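Local coordinates for putative lipoprotein (Campylobacter jejuni subsp. jejuni, PDB 2G5G) that probably takes part in bacterial haem uptake, binding haem molecules as a cofacial pair in a dimer, at residues T88-L93 with K136-N141; V80-L85 with Q125-V130; S225-I230 with L255-Y260. All blocks are in the same frame, centred on the assembly; numbering follows the deposited sequence.

Running from the N terminus, the chain leaves strand 78-82 through 80-85, then enters helix 90-98 at 88-93. Some thirty residues after 88-93 helix 124-131 returns at 125-130 to close interaction 2, and strand 137-141 closes interaction 1 soon afterwards, so the two loops cross instead of nesting. They touch, because strands 78-82 and 137-141 are neighbours in one sheet: interaction 2 lays a helix against a sheet face, and interaction 1 covers the edge strand. Interaction 3 follows in series. It closes a shorter loop, joining the turn after helix 221-224 to the approach to strand 260-264, on the opposite side of the chain's centre.

Interaction 1. Residues T88-L93 with K136-N141; sequences TEQNHL and KILGAN
Gln90 lays its side-chain amide against the backbone of strand 137-141, using both ends of the group at once. Gln90 OE1 accepts from Gly139 N at 2.9 Å, with the N-H pointing nearly along the C=O axis of the amide (C=O...N 161°). Gln90 NE2 gives a longer bond to Ile137 O, 3.3 Å but almost straight, and this oxygen lies close to the plane of the amide although the donor is tilted from the plane of the Ile137 carbonyl. The two bonds fix the rotation of the amide and bracket Leu138, with Leu138 CA 3.3 Å from Gln90 OE1. A bend at chi2 (56°) folds the side chain of Gln90 back to reach the strand. The strand is the outermost on this side of the mixed sheet within the chain: Leu138 bonds through its backbone to strand 78-82, while the N-H of Gly139 and the C=O of Ile137 face the other way. Glutamine suits this place because its amide offers an acceptor and a donor much as a further strand would. NE2 also bonds to Asp94, one turn further along the helix, and Asp94 forms a salt bridge with Lys136 as well; the aliphatic part of Lys136 runs by the amide, its CE 3.9 Å from Gln90 NE2. Leu93 supplies the apolar half, pointing toward the strand with CD1 3.5 Å from Gly139 N. Glycine suits that spot, since with no side chain it lets the methyl come down onto the backbone. Two waters add bridges: one molecule donates to both Gln90 OE1 and Gly139 O, and a second donates to Leu93 O, at 2.8 Å, and to Ile137 O.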
# COMPACT_ATOMS: atom_id res chain seq x y z
N THR A 88 5.86 20.04 -0.12
CA THR A 88 4.65 20.66 -0.72
C THR A 88 3.82 21.50 0.27
O THR A 88 2.99 22.31 -0.15
CB THR A 88 3.70 19.58 -1.31
OG1 THR A 88 3.39 18.62 -0.29
CG2 THR A 88 4.35 18.89 -2.48
N GLU A 89 4.04 21.29 1.57
CA GLU A 89 3.31 21.97 2.63
C GLU A 89 3.92 23.31 3.03
O GLU A 89 3.40 23.98 3.91
CB GLU A 89 3.27 21.06 3.87
CG GLU A 89 1.94 20.99 4.59
CD GLU A 89 0.86 20.29 3.77
OE1 GLU A 89 1.20 19.47 2.88
OE2 GLU A 89 -0.33 20.56 4.00
N GLN A 90 5.04 23.70 2.41
CA GLN A 90 5.83 24.82 2.93
C GLN A 90 5.07 26.15 3.03
O GLN A 90 5.18 26.87 4.04
CB GLN A 90 7.15 24.99 2.17
CG GLN A 90 8.19 25.79 2.96
CD GLN A 90 8.47 25.19 4.32
OE1 GLN A 90 8.68 23.98 4.44
NE2 GLN A 90 8.49 26.03 5.35
N ASN A 91 4.31 26.48 1.99
CA ASN A 91 3.49 27.71 2.05
C ASN A 91 2.64 27.74 3.30
O ASN A 91 2.65 28.72 4.02
CB ASN A 91 2.62 27.84 0.80
CG ASN A 91 3.42 28.18 -0.43
OD1 ASN A 91 4.51 28.78 -0.35
ND2 ASN A 91 2.89 27.80 -1.61
N HIS A 92 1.97 26.63 3.57
CA HIS A 92 1.17 26.48 4.78
C HIS A 92 2.02 26.60 6.04
O HIS A 92 1.63 27.26 6.98
CB HIS A 92 0.39 25.14 4.76
CG HIS A 92 -0.65 25.03 5.83
ND1 HIS A 92 -1.88 25.66 5.74
CD2 HIS A 92 -0.65 24.37 7.01
CE1 HIS A 92 -2.59 25.40 6.83
NE2 HIS A 92 -1.86 24.62 7.62
N LEU A 93 3.20 25.95 6.05
CA LEU A 93 4.11 26.01 7.18
C LEU A 93 4.72 27.40 7.44
O LEU A 93 4.99 27.77 8.57
CB LEU A 93 5.25 24.97 7.00
CG LEU A 93 4.75 23.52 6.91
CD1 LEU A 93 5.90 22.58 6.44
CD2 LEU A 93 4.12 23.07 8.25
N LYS A 136 12.47 28.00 11.96
CA LYS A 136 11.35 27.67 11.10
C LYS A 136 11.29 26.15 10.84
O LYS A 136 12.33 25.49 10.62
CB LYS A 136 11.40 28.43 9.78
CG LYS A 136 10.15 28.23 8.92
CD LYS A 136 9.96 29.33 7.91
CE LYS A 136 10.70 29.00 6.65
NZ LYS A 136 10.34 29.97 5.56
N ILE A 137 10.09 25.60 10.86
CA ILE A 137 9.90 24.20 10.45
C ILE A 137 9.76 24.06 8.95
O ILE A 137 8.90 24.71 8.32
CB ILE A 137 8.71 23.51 11.22
CG1 ILE A 137 9.07 23.40 12.70
CG2 ILE A 137 8.41 22.12 10.62
CD1 ILE A 137 7.98 22.90 13.63
N LEU A 138 10.59 23.19 8.38
CA LEU A 138 10.53 22.90 6.95
C LEU A 138 9.95 21.50 6.70
O LEU A 138 10.27 20.56 7.43
CB LEU A 138 11.94 22.99 6.32
CG LEU A 138 12.85 24.17 6.70
CD1 LEU A 138 14.28 23.98 6.10
CD2 LEU A 138 12.23 25.53 6.25
N GLY A 139 9.10 21.38 5.67
CA GLY A 139 8.68 20.06 5.16
C GLY A 139 9.77 19.49 4.27
O GLY A 139 10.23 20.16 3.35
N ALA A 140 10.25 18.28 4.59
CA ALA A 140 11.41 17.72 3.90
C ALA A 140 11.01 16.72 2.85
O ALA A 140 11.74 16.48 1.90
CB ALA A 140 12.40 17.06 4.93
N ASN A 141 9.82 16.14 3.01
CA ASN A 141 9.48 14.88 2.33
C ASN A 141 8.58 15.02 1.07
O ASN A 141 8.05 16.10 0.75
CB ASN A 141 8.76 13.99 3.36
CG ASN A 141 9.06 12.49 3.18
OD1 ASN A 141 9.49 12.05 2.12
ND2 ASN A 141 8.81 11.72 4.23
O HOH W 1 10.32 22.78 2.58
O HOH W 2 6.61 25.83 9.69

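Interaction 2. Residues V80-L85 with Q125-V130; sequences VALEML and QFVNVV
Val80 and Val130 make the tight end of this contact: Val130 CG1 lies 3.8 Å from Val80 CB and about as far from Val80 CG2, so a single methyl of the helix rests against CB and one branch, CG2, of the strand valine. Val80 turns its other methyl to Phe126. With CG1 anti to the backbone N (chi1 176°), it stands 4.1 Å from Phe126 CE2, meeting the ring obliquely. Leu82, two residues on and therefore on the same face of the strand, brings CD2 to the rim of that ring, near its plane and 4.0 Å from Phe126 CE2, as the two side chains pass alongside, running opposite ways. Within the helix, Val130 CG2 lies over one face of the Phe126 ring, offset toward its rim, 3.6 Å above the plane. This is the helix-on-sheet layer of a beta-alpha-beta crossover: strand 78-82 leads through several helices, the last of them 124-131, into the neighbouring parallel strand 137-141. The helix segment accordingly runs back roughly antiparallel to strand 80-82 (145°), with axes 10.9 Å apart at their closest. The long, flat Phe126 spans much of that gap, while the compact, beta-branched valines fit where the backbones approach most nearly. The direct contact of Leu82 CD1 with Val127 CG2 is the longer one, 4.2 Å, and Ile137 of the adjoining strand packs against both residues. Phe64 of helix 54-73, touching Val80 and Phe126, and Leu218 of strand 214-220 continue the apolar layer. On the far side of the helix Gln125 is exposed and Val129 partly so. After Leu82 a type I turn to Leu85 carries the strand's chain away from the helix, yet keeps it buried.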
# COMPACT_ATOMS: atom_id res chain seq x y z
N VAL A 80 14.67 23.74 11.15
CA VAL A 80 14.50 22.28 11.33
C VAL A 80 13.60 21.68 10.25
O VAL A 80 12.46 22.09 10.08
CB VAL A 80 13.96 21.92 12.73
CG1 VAL A 80 13.70 20.40 12.86
CG2 VAL A 80 14.93 22.35 13.79
N ALA A 81 14.16 20.74 9.50
CA ALA A 81 13.41 20.04 8.47
C ALA A 81 12.92 18.72 9.07
O ALA A 81 13.60 18.11 9.89
CB ALA A 81 14.31 19.77 7.23
N LEU A 82 11.75 18.29 8.64
CA LEU A 82 11.10 17.12 9.23
C LEU A 82 10.69 16.14 8.15
O LEU A 82 9.93 16.47 7.23
CB LEU A 82 9.89 17.53 10.10
CG LEU A 82 10.13 18.31 11.40
CD1 LEU A 82 8.80 18.72 12.07
CD2 LEU A 82 10.99 17.54 12.38
N GLU A 83 11.20 14.91 8.26
CA GLU A 83 10.69 13.82 7.41
C GLU A 83 9.16 13.75 7.56
O GLU A 83 8.47 13.32 6.64
CB GLU A 83 11.29 12.47 7.84
CG GLU A 83 10.70 11.24 7.07
CD GLU A 83 11.12 9.88 7.66
OE1 GLU A 83 11.87 9.82 8.65
OE2 GLU A 83 10.67 8.86 7.11
N MSE A 84 8.63 14.17 8.71
CA MSE A 84 7.17 13.96 8.90
C MSE A 84 6.25 14.96 8.22
O MSE A 84 5.03 14.77 8.21
CB MSE A 84 6.70 13.60 10.32
CG MSE A 84 7.48 13.99 11.57
SE MSE A 84 9.46 13.83 11.75
CE MSE A 84 9.84 12.00 11.15
N LEU A 85 6.82 15.98 7.59
CA LEU A 85 6.02 16.91 6.79
C LEU A 85 6.51 16.94 5.38
O LEU A 85 7.73 16.88 5.13
CB LEU A 85 6.03 18.31 7.42
CG LEU A 85 5.32 18.38 8.77
CD1 LEU A 85 5.66 19.63 9.55
CD2 LEU A 85 3.79 18.29 8.55
N GLN A 125 6.71 16.73 21.96
CA GLN A 125 7.71 17.37 22.81
C GLN A 125 8.72 18.10 21.93
O GLN A 125 9.01 19.27 22.16
CB GLN A 125 8.42 16.34 23.71
CG GLN A 125 9.34 16.94 24.79
CD GLN A 125 10.18 15.88 25.51
OE1 GLN A 125 10.08 14.68 25.22
NE2 GLN A 125 11.00 16.33 26.47
N PHE A 126 9.25 17.40 20.92
CA PHE A 126 10.29 17.97 20.06
C PHE A 126 9.72 19.11 19.20
O PHE A 126 10.31 20.21 19.14
CB PHE A 126 10.90 16.90 19.16
CG PHE A 126 11.96 17.43 18.21
CD1 PHE A 126 13.16 17.91 18.70
CD2 PHE A 126 11.74 17.43 16.83
CE1 PHE A 126 14.14 18.38 17.82
CE2 PHE A 126 12.73 17.88 15.94
CZ PHE A 126 13.92 18.36 16.45
N VAL A 127 8.59 18.84 18.56
CA VAL A 127 8.01 19.81 17.63
C VAL A 127 7.55 21.09 18.36
O VAL A 127 7.62 22.17 17.78
CB VAL A 127 6.87 19.21 16.80
CG1 VAL A 127 6.23 20.28 15.93
CG2 VAL A 127 7.37 18.08 15.92
N ASN A 128 7.12 20.97 19.62
CA ASN A 128 6.72 22.14 20.40
C ASN A 128 7.88 23.04 20.69
O ASN A 128 7.78 24.24 20.45
CB ASN A 128 5.99 21.78 21.71
CG ASN A 128 4.49 21.75 21.53
OD1 ASN A 128 3.94 20.86 20.88
ND2 ASN A 128 3.81 22.74 22.12
N VAL A 129 8.98 22.45 21.18
CA VAL A 129 10.20 23.18 21.47
C VAL A 129 10.75 23.83 20.20
O VAL A 129 11.22 24.98 20.24
CB VAL A 129 11.28 22.28 22.13
CG1 VAL A 129 12.53 23.07 22.38
CG2 VAL A 129 10.78 21.71 23.44
N VAL A 130 10.67 23.11 19.09
CA VAL A 130 11.15 23.64 17.80
C VAL A 130 10.29 24.83 17.35
O VAL A 130 10.81 25.95 17.12
CB VAL A 130 11.23 22.57 16.71
CG1 VAL A 130 11.51 23.20 15.33
CG2 VAL A 130 12.35 21.57 17.05

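Interaction 3. Residues S225-I230 with L255-Y260; sequences SKKIGI and LKDSDY
Ser225 OG is gripped from several directions. Ser225 OG donates to Asp257 OD1 at 2.6 Å, meeting that oxygen from above the carboxylate plane, and it accepts from Lys227 N at 3.0 Å and, weakly, from Ile228 N. Placing OG anti to the backbone N (chi1 167°) sets it beside its own carbonyl carbon, where the following amides can find it. A small hydroxyl that both donates and accepts suits such a junction. Beside it the backbones join directly, Lys226 N giving a nearly straight bond to Asp257 O (N-H...O 168°), although the donor stands well above the carbonyl plane. The bond from Lys227 N to Ser225 OG makes an ST turn just where the chain leaves helix 221-224, and the contact fastens this turn to the short 3-10 segment 255-257 and the loop that enters strand 260-264. Lys226 extends along that loop, its CD 3.8 Å from Ser258 CA, and crosses Asp259 at about a right angle to form a salt bridge, Lys226 NZ to Asp259 OD1 2.8 Å, on the syn side, though well out of the carboxylate plane. Asp259 is held further by His25, at OD1, and by the backbone of Val245, at OD2. A water accepts from Lys226 NZ and donates to Ser258 O. On the more open flank the aliphatic stems of Lys227 and Lys256 pack obliquely, CD of Lys227 3.8 Å from CB of Lys256. Their ammonium groups are only 4.3 Å apart, NZ to NZ, but Asp254 forms a salt bridge with each, one per carboxylate oxygen, which probably offsets the repulsion.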
# COMPACT_ATOMS: atom_id res chain seq x y z
N SER A 225 21.29 7.48 7.23
CA SER A 225 22.45 6.64 7.03
C SER A 225 23.35 7.15 5.90
O SER A 225 22.91 7.32 4.75
CB SER A 225 22.03 5.20 6.72
OG SER A 225 23.17 4.48 6.23
N LYS A 226 24.62 7.34 6.21
CA LYS A 226 25.60 7.67 5.21
C LYS A 226 25.82 6.56 4.17
O LYS A 226 26.37 6.82 3.13
CB LYS A 226 26.93 7.97 5.89
CG LYS A 226 26.92 9.29 6.69
CD LYS A 226 28.14 9.37 7.57
CE LYS A 226 29.40 9.58 6.77
NZ LYS A 226 30.60 9.60 7.64
N LYS A 227 25.45 5.32 4.50
CA LYS A 227 25.64 4.17 3.60
C LYS A 227 24.58 4.06 2.50
O LYS A 227 24.89 3.66 1.39
CB LYS A 227 25.60 2.87 4.40
CG LYS A 227 26.70 2.73 5.45
CD LYS A 227 26.45 1.52 6.35
CE LYS A 227 26.66 0.19 5.62
NZ LYS A 227 26.28 -0.94 6.57
N ILE A 228 23.33 4.40 2.81
CA ILE A 228 22.21 4.12 1.90
C ILE A 228 21.25 5.32 1.72
O ILE A 228 20.32 5.24 0.92
CB ILE A 228 21.36 2.95 2.42
CG1 ILE A 228 20.82 3.26 3.83
CG2 ILE A 228 22.16 1.61 2.34
CD1 ILE A 228 19.92 2.23 4.43
N GLY A 229 21.45 6.37 2.52
CA GLY A 229 20.42 7.43 2.63
C GLY A 229 20.72 8.80 2.06
O GLY A 229 21.53 8.97 1.14
N ILE A 230 20.04 9.78 2.63
CA ILE A 230 20.19 11.19 2.25
C ILE A 230 21.63 11.70 1.97
O ILE A 230 21.81 12.42 0.99
CB ILE A 230 19.49 12.10 3.28
CG1 ILE A 230 17.98 11.77 3.29
CG2 ILE A 230 19.79 13.62 2.98
CD1 ILE A 230 17.27 12.13 4.60
N LEU A 255 29.11 1.81 12.44
CA LEU A 255 29.85 3.07 12.51
C LEU A 255 29.78 3.88 11.21
O LEU A 255 29.82 5.10 11.23
CB LEU A 255 31.30 2.80 12.90
CG LEU A 255 31.57 2.19 14.28
CD1 LEU A 255 33.03 1.69 14.32
CD2 LEU A 255 31.24 3.19 15.40
N LYS A 256 29.69 3.18 10.09
CA LYS A 256 29.62 3.82 8.79
C LYS A 256 28.33 4.59 8.53
O LYS A 256 28.26 5.33 7.54
CB LYS A 256 29.80 2.77 7.68
CG LYS A 256 31.11 1.98 7.75
CD LYS A 256 31.25 0.94 6.59
CE LYS A 256 30.29 -0.30 6.74
NZ LYS A 256 30.32 -1.00 8.11
N ASP A 257 27.31 4.37 9.36
CA ASP A 257 26.01 5.00 9.18
C ASP A 257 26.01 6.49 9.55
O ASP A 257 25.13 7.23 9.13
CB ASP A 257 24.94 4.30 10.02
CG ASP A 257 24.33 3.12 9.32
OD1 ASP A 257 24.38 3.05 8.09
OD2 ASP A 257 23.78 2.24 10.02
N SER A 258 26.96 6.93 10.36
CA SER A 258 26.83 8.27 10.93
C SER A 258 28.23 8.79 11.33
O SER A 258 29.20 8.07 11.19
CB SER A 258 25.86 8.20 12.12
OG SER A 258 26.45 7.54 13.24
N ASP A 259 28.31 10.04 11.78
CA ASP A 259 29.56 10.64 12.28
C ASP A 259 29.64 10.62 13.81
O ASP A 259 30.75 10.63 14.40
CB ASP A 259 29.69 12.08 11.76
CG ASP A 259 29.68 12.12 10.24
OD1 ASP A 259 30.61 11.50 9.63
OD2 ASP A 259 28.74 12.71 9.65
N TYR A 260 28.48 10.61 14.44
CA TYR A 260 28.38 10.48 15.90
C TYR A 260 27.27 9.50 16.18
O TYR A 260 26.30 9.40 15.40
CB TYR A 260 28.08 11.85 16.57
CG TYR A 260 29.19 12.84 16.36
CD1 TYR A 260 29.15 13.74 15.27
CD2 TYR A 260 30.31 12.86 17.19
CE1 TYR A 260 30.18 14.64 15.06
CE2 TYR A 260 31.36 13.77 16.97
CZ TYR A 260 31.28 14.64 15.89
OH TYR A 260 32.30 15.53 15.59
O HOH W 3 31.25 6.99 9.41